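BDI_3064 protein (Parabacteroides distasonis ATCC 8503, PDB 5Z06) hydrolyses linear beta-1,2-glucan and beta-1,2-glucooligosaccharides of four or more units as an exo-type enzyme, releasing sophorose from the non-reducing end. Local coordinates at residues Arg606-Met611 with Ala651-Val656; Gly587-Asp592 with Ala612-Leu617. All blocks are in the same frame, centred on the assembly; numbering follows the deposited sequence.

How the interactions relate
Interactions 1 and 2 lie side by side in the buried part of the glycoamylase-like region, their centres about 10 Å apart. Along the chain the segments alternate: 587-592, 606-611, 612-617, then 651-656, so the two contacts interlock. Strand 610-611 is followed, after Ala612 and Pro613, by helix 614-617, which makes Met611 and Ala612 the seam between them. Direct touches confirm the join, with Leu588 CD2 3.1 Å from Thr610 O and Ser591 OG 3.4 Å from Ala651 CB. Strand 610-611 is thus tied to 651-656 through interaction 1, and the short helix after it to 587-592 through interaction 2, within the glycoamylase-like part of this GH144 enzyme.

Interaction 1: Arg606-Met611 with Ala651-Val656; sequences RDNGTM and AFNLTV
Met611 and Phe652 form an antiparallel hydrogen-bonded pair: Met611 N donates to Phe652 O at 2.8 Å, nearly straight, and Phe652 N returns a bond to Met611 O at 2.9 Å. On the sheet face that carries Met611 and Phe652, Met611 CB lies off-centre over the Phe652 ring, 4.2 Å from its centroid, a CH-pi contact; the two side chains run alongside one another in the same direction. The ring also meets His638, with planes at about 45°. Beyond the pair, the Asn653 amide supplies the side-chain hydrogen bonds across the contact, two of the four. Its CG is anti to the backbone N (chi1 -171°), which carries ND2 across to the other segment at about a right angle to the Thr610 side chain. ND2 donates to Asn608 O at 2.8 Å, approaching from above that carbonyl plane, and to Thr610 OG1 at 3.0 Å. The far end of the amide, OD1, accepts from Val656 N at 3.0 Å in an Asx motif, so both ends of the group are held and its rotation is fixed. Replacing it with an alanine would probably leave Asn608 O and Thr610 OG1 without this donor and Val656 N without its acceptor. Thr610 OG1 in turn donates to Asn608 OD1 at 2.6 Å, an oxygen that also accepts from Thr610 N as an Asx turn. At Gly609 a CB would collide with Asn653 OD1; two waters lie within hydrogen-bonding distance of Gly609 O, one also accepting from Leu654 N, the other bonded to Thr655 OG1, itself bonded to Val579 N. This is the edge of a small antiparallel sheet, 610-611 beside 652-653 beside 658-659, with an Asx turn at Asn608 leading into strand 610-611 and an Asx motif at Asn653 where strand 652-653 ends.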
ATOM      1  N   ARG A 606      -5.013  18.190   7.587  1.00 26.88           N
ATOM      2  CA  ARG A 606      -4.706  16.803   7.368  1.00 26.32           C
ATOM      3  C   ARG A 606      -5.410  16.366   6.092  1.00 26.86           C
ATOM      4  O   ARG A 606      -5.843  15.218   5.965  1.00 25.20           O
ATOM      5  CB  ARG A 606      -5.159  15.984   8.584  1.00 26.58           C
ATOM      6  CG  ARG A 606      -4.391  16.312   9.856  1.00 27.29           C
ATOM      7  CD  ARG A 606      -3.048  15.583   9.937  1.00 28.47           C
ATOM      8  NE  ARG A 606      -2.275  16.048  11.089  1.00 29.00           N
ATOM      9  CZ  ARG A 606      -1.402  17.057  11.084  1.00 30.48           C
ATOM     10  NH1 ARG A 606      -1.101  17.713   9.964  1.00 29.43           N
ATOM     11  NH2 ARG A 606      -0.783  17.383  12.214  1.00 31.44           N
ATOM     12  N   ASP A 607      -5.515  17.285   5.133  1.00 27.73           N
ATOM     13  CA  ASP A 607      -6.075  16.951   3.820  1.00 26.75           C
ATOM     14  C   ASP A 607      -5.299  17.701   2.752  1.00 27.39           C
ATOM     15  O   ASP A 607      -5.170  18.913   2.820  1.00 26.49           O
ATOM     16  CB  ASP A 607      -7.532  17.349   3.785  1.00 25.65           C
ATOM     17  CG  ASP A 607      -8.220  16.943   2.521  1.00 25.87           C
ATOM     18  OD1 ASP A 607      -7.737  16.019   1.845  1.00 24.83           O
ATOM     19  OD2 ASP A 607      -9.267  17.548   2.208  1.00 28.70           O
ATOM     20  N   ASN A 608      -4.792  16.970   1.767  1.00 28.03           N
ATOM     21  CA  ASN A 608      -4.049  17.568   0.663  1.00 26.18           C
ATOM     22  C   ASN A 608      -4.492  16.978  -0.676  1.00 24.95           C
ATOM     23  O   ASN A 608      -3.769  17.062  -1.661  1.00 25.79           O
ATOM     24  CB  ASN A 608      -2.548  17.368   0.889  1.00 25.24           C
ATOM     25  CG  ASN A 608      -2.179  15.907   1.000  1.00 26.28           C
ATOM     26  OD1 ASN A 608      -2.988  15.021   0.698  1.00 27.25           O
ATOM     27  ND2 ASN A 608      -0.974  15.644   1.437  1.00 26.27           N
ATOM     28  N   GLY A 609      -5.679  16.397  -0.715  1.00 24.52           N
ATOM     29  CA  GLY A 609      -6.223  15.811  -1.944  1.00 26.20           C
ATOM     30  C   GLY A 609      -6.030  14.319  -2.076  1.00 24.81           C
ATOM     31  O   GLY A 609      -6.519  13.704  -3.026  1.00 23.32           O
ATOM     32  N   THR A 610      -5.353  13.744  -1.100  1.00 25.06           N
ATOM     33  CA  THR A 610      -5.007  12.348  -1.139  1.00 26.17           C
ATOM     34  C   THR A 610      -6.082  11.536  -0.468  1.00 26.81           C
ATOM     35  O   THR A 610      -6.365  11.735   0.712  1.00 27.03           O
ATOM     36  CB  THR A 610      -3.722  12.093  -0.389  1.00 24.86           C
ATOM     37  OG1 THR A 610      -2.734  12.955  -0.923  1.00 25.33           O
ATOM     38  CG2 THR A 610      -3.300  10.630  -0.519  1.00 25.28           C
ATOM     39  N   MET A 611      -6.610  10.575  -1.220  1.00 27.09           N
ATOM     40  CA  MET A 611      -7.673   9.718  -0.765  1.00 27.55           C
ATOM     41  C   MET A 611      -7.192   8.269  -0.819  1.00 26.81           C
ATOM     42  O   MET A 611      -6.767   7.793  -1.870  1.00 27.92           O
ATOM     43  CB  MET A 611      -8.888   9.903  -1.665  1.00 27.15           C
ATOM     44  CG  MET A 611     -10.152   9.239  -1.129  1.00 27.78           C
ATOM     45  SD  MET A 611     -10.661   9.881   0.474  1.00 28.48           S
ATOM     46  CE  MET A 611     -11.063  11.561   0.008  1.00 27.37           C
ATOM     47  N   ALA A 651      -3.649   4.662  -2.378  1.00 25.63           N
ATOM     48  CA  ALA A 651      -4.113   6.021  -2.317  1.00 25.82           C
ATOM     49  C   ALA A 651      -3.944   6.672  -3.649  1.00 24.80           C
ATOM     50  O   ALA A 651      -3.133   6.249  -4.458  1.00 25.55           O
ATOM     51  CB  ALA A 651      -3.327   6.817  -1.269  1.00 25.00           C
ATOM     52  N   PHE A 652      -4.658   7.765  -3.823  1.00 23.50           N
ATOM     53  CA  PHE A 652      -4.515   8.569  -5.002  1.00 24.50           C
ATOM     54  C   PHE A 652      -4.807  10.033  -4.702  1.00 24.20           C
ATOM     55  O   PHE A 652      -5.541  10.372  -3.757  1.00 23.92           O
ATOM     56  CB  PHE A 652      -5.439   8.027  -6.102  1.00 24.11           C
ATOM     57  CG  PHE A 652      -6.899   8.200  -5.814  1.00 24.64           C
ATOM     58  CD1 PHE A 652      -7.540   7.404  -4.880  1.00 25.14           C
ATOM     59  CD2 PHE A 652      -7.654   9.143  -6.514  1.00 26.42           C
ATOM     60  CE1 PHE A 652      -8.888   7.553  -4.634  1.00 26.10           C
ATOM     61  CE2 PHE A 652      -9.004   9.292  -6.276  1.00 25.91           C
ATOM     62  CZ  PHE A 652      -9.624   8.502  -5.328  1.00 26.18           C
ATOM     63  N   ASN A 653      -4.245  10.891  -5.534  1.00 24.98           N
ATOM     64  CA  ASN A 653      -4.449  12.312  -5.409  1.00 25.04           C
ATOM     65  C   ASN A 653      -4.677  12.836  -6.798  1.00 26.77           C
ATOM     66  O   ASN A 653      -3.721  12.980  -7.580  1.00 27.68           O
ATOM     67  CB  ASN A 653      -3.246  12.957  -4.754  1.00 25.02           C
ATOM     68  CG  ASN A 653      -3.489  14.407  -4.403  1.00 24.24           C
ATOM     69  OD1 ASN A 653      -4.086  15.149  -5.171  1.00 23.44           O
ATOM     70  ND2 ASN A 653      -3.053  14.802  -3.227  1.00 22.72           N
ATOM     71  N   LEU A 654      -5.947  13.081  -7.132  1.00 25.88           N
ATOM     72  CA  LEU A 654      -6.265  13.637  -8.449  1.00 26.43           C
ATOM     73  C   LEU A 654      -5.779  15.078  -8.572  1.00 25.23           C
ATOM     74  O   LEU A 654      -5.500  15.535  -9.672  1.00 25.40           O
ATOM     75  CB  LEU A 654      -7.751  13.550  -8.764  1.00 27.25           C
ATOM     76  CG  LEU A 654      -8.256  12.111  -8.902  1.00 29.31           C
ATOM     77  CD1 LEU A 654      -9.766  12.121  -9.054  1.00 27.91           C
ATOM     78  CD2 LEU A 654      -7.587  11.407 -10.076  1.00 30.17           C
ATOM     79  N   THR A 655      -5.620  15.767  -7.454  1.00 25.17           N
ATOM     80  CA  THR A 655      -5.246  17.178  -7.499  1.00 26.80           C
ATOM     81  C   THR A 655      -3.845  17.347  -8.024  1.00 27.64           C
ATOM     82  O   THR A 655      -3.611  18.218  -8.846  1.00 27.70           O
ATOM     83  CB  THR A 655      -5.450  17.840  -6.129  1.00 26.92           C
ATOM     84  OG1 THR A 655      -6.820  17.676  -5.763  1.00 28.11           O
ATOM     85  CG2 THR A 655      -5.114  19.345  -6.160  1.00 27.63           C
ATOM     86  N   VAL A 656      -2.930  16.489  -7.576  1.00 28.48           N
ATOM     87  CA  VAL A 656      -1.557  16.512  -8.047  1.00 29.07           C
ATOM     88  C   VAL A 656      -1.241  15.408  -9.056  1.00 28.43           C
ATOM     89  O   VAL A 656      -0.085  15.265  -9.483  1.00 28.76           O
ATOM     90  CB  VAL A 656      -0.559  16.452  -6.861  1.00 31.33           C
ATOM     91  CG1 VAL A 656      -0.890  17.519  -5.840  1.00 31.71           C
ATOM     92  CG2 VAL A 656      -0.533  15.090  -6.200  1.00 31.53           C
TER
HETATM   93  O   HOH W   1      -7.528  15.237  -5.108  1.00 25.74           O
HETATM   94  O   HOH W   2      -7.925  12.037  -5.034  1.00 29.43           O

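Interaction 2: Gly587-Asp592 with Ala612-Leu617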
ATOM      1  N   GLY A 587     -13.350   9.399   2.759  1.00 25.25           N
ATOM      2  CA  GLY A 587     -12.750   8.454   3.704  1.00 23.86           C
ATOM      3  C   GLY A 587     -11.298   8.768   3.921  1.00 22.82           C
ATOM      4  O   GLY A 587     -10.449   7.895   3.836  1.00 23.59           O
ATOM      5  N   LEU A 588     -11.013  10.022   4.234  1.00 22.80           N
ATOM      6  CA  LEU A 588      -9.676  10.429   4.515  1.00 24.44           C
ATOM      7  C   LEU A 588      -9.107   9.642   5.659  1.00 25.08           C
ATOM      8  O   LEU A 588      -9.740   9.483   6.703  1.00 26.85           O
ATOM      9  CB  LEU A 588      -9.606  11.932   4.798  1.00 27.29           C
ATOM     10  CG  LEU A 588      -9.839  12.761   3.514  1.00 27.38           C
ATOM     11  CD1 LEU A 588     -10.091  14.226   3.815  1.00 28.46           C
ATOM     12  CD2 LEU A 588      -8.661  12.638   2.578  1.00 27.36           C
ATOM     13  N   THR A 589      -7.898   9.143   5.445  1.00 24.99           N
ATOM     14  CA  THR A 589      -7.242   8.281   6.413  1.00 25.09           C
ATOM     15  C   THR A 589      -5.743   8.214   6.072  1.00 25.34           C
ATOM     16  O   THR A 589      -5.247   8.856   5.126  1.00 22.76           O
ATOM     17  CB  THR A 589      -7.898   6.866   6.455  1.00 25.85           C
ATOM     18  OG1 THR A 589      -7.251   6.031   7.416  1.00 25.80           O
ATOM     19  CG2 THR A 589      -7.819   6.185   5.133  1.00 25.05           C
ATOM     20  N   ALA A 590      -5.033   7.445   6.878  1.00 26.15           N
ATOM     21  CA  ALA A 590      -3.598   7.330   6.753  1.00 26.16           C
ATOM     22  C   ALA A 590      -3.202   6.543   5.534  1.00 26.50           C
ATOM     23  O   ALA A 590      -3.807   5.509   5.204  1.00 26.09           O
ATOM     24  CB  ALA A 590      -3.014   6.669   7.976  1.00 26.30           C
ATOM     25  N   SER A 591      -2.138   7.013   4.898  1.00 29.06           N
ATOM     26  CA  SER A 591      -1.461   6.246   3.883  1.00 28.84           C
ATOM     27  C   SER A 591      -0.124   6.861   3.613  1.00 30.03           C
ATOM     28  O   SER A 591       0.142   8.026   3.980  1.00 29.61           O
ATOM     29  CB  SER A 591      -2.292   6.229   2.583  1.00 29.10           C
ATOM     30  OG  SER A 591      -2.152   7.426   1.846  1.00 29.24           O
ATOM     31  N   ASP A 592       0.712   6.116   2.905  1.00 30.41           N
ATOM     32  CA  ASP A 592       1.847   6.759   2.245  1.00 31.58           C
ATOM     33  C   ASP A 592       1.350   7.696   1.145  1.00 30.32           C
ATOM     34  O   ASP A 592       0.374   7.423   0.477  1.00 27.69           O
ATOM     35  CB  ASP A 592       2.842   5.730   1.705  1.00 31.49           C
ATOM     36  CG  ASP A 592       3.665   5.090   2.813  1.00 33.08           C
ATOM     37  OD1 ASP A 592       3.570   5.548   3.981  1.00 31.87           O
ATOM     38  OD2 ASP A 592       4.405   4.130   2.518  1.00 33.66           O
ATOM     39  N   ALA A 612      -7.267   7.593   0.319  1.00 25.05           N
ATOM     40  CA  ALA A 612      -6.945   6.179   0.411  1.00 26.29           C
ATOM     41  C   ALA A 612      -8.263   5.422   0.326  1.00 24.95           C
ATOM     42  O   ALA A 612      -9.109   5.555   1.210  1.00 22.82           O
ATOM     43  CB  ALA A 612      -6.226   5.876   1.716  1.00 26.78           C
ATOM     44  N   PRO A 613      -8.457   4.617  -0.729  1.00 25.79           N
ATOM     45  CA  PRO A 613      -9.725   3.893  -0.867  1.00 26.85           C
ATOM     46  C   PRO A 613     -10.151   3.092   0.357  1.00 25.17           C
ATOM     47  O   PRO A 613     -11.342   2.875   0.565  1.00 24.14           O
ATOM     48  CB  PRO A 613      -9.471   2.951  -2.045  1.00 28.16           C
ATOM     49  CG  PRO A 613      -8.426   3.635  -2.844  1.00 27.90           C
ATOM     50  CD  PRO A 613      -7.574   4.400  -1.884  1.00 28.24           C
ATOM     51  N   THR A 614      -9.187   2.649   1.150  1.00 25.16           N
ATOM     52  CA  THR A 614      -9.512   1.877   2.335  1.00 26.08           C
ATOM     53  C   THR A 614     -10.429   2.646   3.299  1.00 25.64           C
ATOM     54  O   THR A 614     -11.209   2.031   4.010  1.00 23.74           O
ATOM     55  CB  THR A 614      -8.254   1.351   3.046  1.00 25.84           C
ATOM     56  OG1 THR A 614      -8.631   0.361   3.995  1.00 24.50           O
ATOM     57  CG2 THR A 614      -7.495   2.479   3.768  1.00 26.62           C
ATOM     58  N   GLY A 615     -10.309   3.975   3.330  1.00 25.96           N
ATOM     59  CA  GLY A 615     -11.191   4.816   4.156  1.00 25.18           C
ATOM     60  C   GLY A 615     -12.667   4.533   3.985  1.00 25.81           C
ATOM     61  O   GLY A 615     -13.350   4.101   4.930  1.00 25.64           O
ATOM     62  N   ALA A 616     -13.164   4.731   2.763  1.00 25.68           N
ATOM     63  CA  ALA A 616     -14.586   4.493   2.468  1.00 25.44           C
ATOM     64  C   ALA A 616     -14.926   3.014   2.528  1.00 25.41           C
ATOM     65  O   ALA A 616     -15.973   2.602   3.066  1.00 24.47           O
ATOM     66  CB  ALA A 616     -14.947   5.031   1.099  1.00 24.26           C
ATOM     67  N   LEU A 617     -14.040   2.208   1.978  1.00 25.72           N
ATOM     68  CA  LEU A 617     -14.402   0.832   1.680  1.00 26.41           C
ATOM     69  C   LEU A 617     -14.490  -0.005   2.935  1.00 28.34           C
ATOM     70  O   LEU A 617     -15.420  -0.785   3.096  1.00 32.87           O
ATOM     71  CB  LEU A 617     -13.430   0.236   0.685  1.00 25.51           C
ATOM     72  CG  LEU A 617     -13.455   0.974  -0.657  1.00 25.39           C
ATOM     73  CD1 LEU A 617     -12.285   0.501  -1.491  1.00 24.59           C
ATOM     74  CD2 LEU A 617     -14.773   0.767  -1.380  1.00 25.92           C
TER
HETATM   75  O   HOH W   3      -6.784   9.635   2.479  1.00 22.74           O
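Thr589 lays its CG2 methyl against three residues of the 612-617 segment: Ala612 CB at 3.8 Å, Gly615 CA and Thr614 CG2. The methyl gets there because it sits between the backbone N and the carbonyl carbon, while OG1 is anti to the N (chi1 -180°) and is engaged instead by Phe535 N. The same Ala612 CB also meets Ser591 CB, at 4.0 Å. Evidence for close backbone approach comes from the glycines: the CA atoms of Gly587 and Gly615 are 4.0 Å apart, and Gly615 CA meets Gly587 O in a CA-H...O contact of 3.2 Å that is nearly linear at the hydrogen, 169°. Here the first turn of the short helix 614-617 packs on the loop into strand 590-592, within the glycoamylase-like region, which probably adopts the (alpha/alpha)6-barrel fold of its six-hairpin clan; a CB on either glycine would clash. Polar linkage between the segments runs through a water, which accepts from Thr589 N at 3.2 Å and from Ala612 N at 3.0 Å. Thr614 OG1 reaches Asn667 O, while Ala616 and Leu617 rest on helix 624-636.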